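Local coordinates for molybdenum cofactor carrier protein (Chlamydomonas reinhardtii, PDB 2IZ6) that probably binds and carries the molybdenum cofactor, holding it ready for delivery to the enzymes that need it, at residues N35-Q40 / G163-V168. Numbering follows the deposited sequence.
Sequences NELGKQ and GAIAAV
Ile165 lays its CG1-CD1 arm over the flank of the helix 28-43, where CG1 and CD1 both rest against CB of Gln40, CD1 at 3.6 Å. In this Rossmann-like fold of the SLOG clan, helices pack beside one another on a parallel sheet, and the pair formed by 28-43 and 161-173 illustrates how a few apolar side chains, chiefly one isoleucine, can join two of them. The axes of segments 35-40 and 163-168 run in roughly the same direction, 36° apart, and come within 10.5 Å of each other. Ile165 also meets CD1 of Leu37, its own CD1 3.9 Å away. Leu37 swings its CG anti to the backbone N (chi1 -178°), which brings the methyl CD1 to Ile165 and, more loosely, to CB of Ala164; the same leucine touches Val112 and Val114 of strand 110-114 and Val18 of the middle strand 15-19, seating helix 28-43 on the sheet. Replacing Ile165 by an alanine would probably open a gap between the helices, leaving CB of Gln40 and CD1 of Leu37 without their shared partner. Beyond its CB, Gln40 turns from apolar packing to polar bonding: the chain bends at chi2 and leads the amide away from Ile165, and its NE2 donates to OE2 of Glu36 at 2.8 Å, on the anti side of the carboxylate and 29° out of its plane.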
loop_
_atom_site.group_PDB
_atom_site.type_symbol
_atom_site.label_atom_id
_atom_site.label_comp_id
_atom_site.label_asym_id
_atom_site.label_seq_id
_atom_site.Cartn_x
_atom_site.Cartn_y
_atom_site.Cartn_z
ATOM N N ASN A 35 21.417 -19.017 -5.836
ATOM C CA ASN A 35 21.515 -20.079 -4.824
ATOM C C ASN A 35 22.788 -19.900 -3.955
ATOM O O ASN A 35 22.732 -20.043 -2.733
ATOM C CB ASN A 35 21.451 -21.465 -5.535
ATOM C CG ASN A 35 21.429 -22.603 -4.553
ATOM O OD1 ASN A 35 22.454 -23.158 -4.241
ATOM N ND2 ASN A 35 20.268 -22.847 -3.921
ATOM N N GLU A 36 23.926 -19.648 -4.603
ATOM C CA GLU A 36 25.197 -19.448 -3.907
ATOM C C GLU A 36 25.156 -18.258 -3.044
ATOM O O GLU A 36 25.670 -18.292 -1.941
ATOM C CB GLU A 36 26.336 -19.309 -4.895
ATOM C CG GLU A 36 27.717 -19.295 -4.220
ATOM C CD GLU A 36 28.123 -20.599 -3.431
ATOM O OE1 GLU A 36 27.627 -21.722 -3.714
ATOM O OE2 GLU A 36 28.957 -20.486 -2.477
ATOM N N LEU A 37 24.543 -17.200 -3.579
ATOM C CA LEU A 37 24.411 -15.995 -2.788
ATOM C C LEU A 37 23.628 -16.295 -1.517
ATOM O O LEU A 37 24.038 -15.813 -0.433
ATOM C CB LEU A 37 23.715 -14.938 -3.630
ATOM C CG LEU A 37 23.544 -13.596 -2.936
ATOM C CD1 LEU A 37 24.830 -12.846 -2.845
ATOM C CD2 LEU A 37 22.434 -12.774 -3.625
ATOM N N GLY A 38 22.473 -16.937 -1.617
ATOM C CA GLY A 38 21.650 -17.371 -0.472
ATOM C C GLY A 38 22.445 -18.140 0.569
ATOM O O GLY A 38 22.424 -17.849 1.793
ATOM N N LYS A 39 23.262 -19.054 0.099
ATOM C CA LYS A 39 24.197 -19.867 0.970
ATOM C C LYS A 39 25.085 -18.968 1.748
ATOM O O LYS A 39 25.176 -19.122 2.936
ATOM C CB LYS A 39 24.980 -20.897 0.100
ATOM C CG LYS A 39 24.205 -21.989 -0.395
ATOM C CD LYS A 39 25.207 -23.066 -0.876
ATOM C CE LYS A 39 24.794 -23.745 -2.139
ATOM N NZ LYS A 39 26.032 -24.462 -2.723
ATOM N N GLN A 40 25.679 -17.976 1.100
ATOM C CA GLN A 40 26.703 -17.156 1.717
ATOM C C GLN A 40 26.073 -16.229 2.651
ATOM O O GLN A 40 26.630 -15.924 3.708
ATOM C CB GLN A 40 27.548 -16.497 0.628
ATOM C CG GLN A 40 28.327 -17.525 -0.170
ATOM C CD GLN A 40 29.269 -18.415 0.654
ATOM O OE1 GLN A 40 29.810 -17.995 1.713
ATOM N NE2 GLN A 40 29.538 -19.623 0.132
ATOM N N GLY A 163 32.213 -11.171 -4.755
ATOM C CA GLY A 163 32.274 -9.731 -4.757
ATOM C C GLY A 163 31.063 -9.102 -4.124
ATOM O O GLY A 163 31.186 -8.102 -3.373
ATOM N N ALA A 164 29.912 -9.657 -4.415
ATOM C CA ALA A 164 28.652 -9.214 -3.806
ATOM C C ALA A 164 28.657 -9.344 -2.303
ATOM O O ALA A 164 28.312 -8.420 -1.569
ATOM C CB ALA A 164 27.441 -9.971 -4.475
ATOM N N ILE A 165 29.095 -10.505 -1.791
ATOM C CA ILE A 165 29.186 -10.758 -0.379
ATOM C C ILE A 165 30.185 -9.809 0.295
ATOM O O ILE A 165 29.951 -9.266 1.342
ATOM C CB ILE A 165 29.494 -12.258 -0.112
ATOM C CG1 ILE A 165 28.318 -13.138 -0.564
ATOM C CG2 ILE A 165 29.917 -12.505 1.366
ATOM C CD1 ILE A 165 27.037 -12.992 0.326
ATOM N N ALA A 166 31.336 -9.609 -0.342
ATOM C CA ALA A 166 32.315 -8.672 0.181
ATOM C C ALA A 166 31.759 -7.292 0.257
ATOM O O ALA A 166 32.030 -6.594 1.239
ATOM C CB ALA A 166 33.585 -8.704 -0.709
ATOM N N ALA A 167 30.984 -6.861 -0.749
ATOM C CA ALA A 167 30.347 -5.513 -0.732
ATOM C C ALA A 167 29.365 -5.388 0.439
ATOM O O ALA A 167 29.394 -4.412 1.201
ATOM C CB ALA A 167 29.679 -5.214 -2.045
ATOM N N VAL A 168 28.525 -6.404 0.601
ATOM C CA VAL A 168 27.585 -6.434 1.685
ATOM C C VAL A 168 28.342 -6.359 3.045
ATOM O O VAL A 168 27.980 -5.631 3.924
ATOM C CB VAL A 168 26.673 -7.658 1.641
ATOM C CG1 VAL A 168 25.739 -7.708 2.886
ATOM C CG2 VAL A 168 25.801 -7.665 0.355
#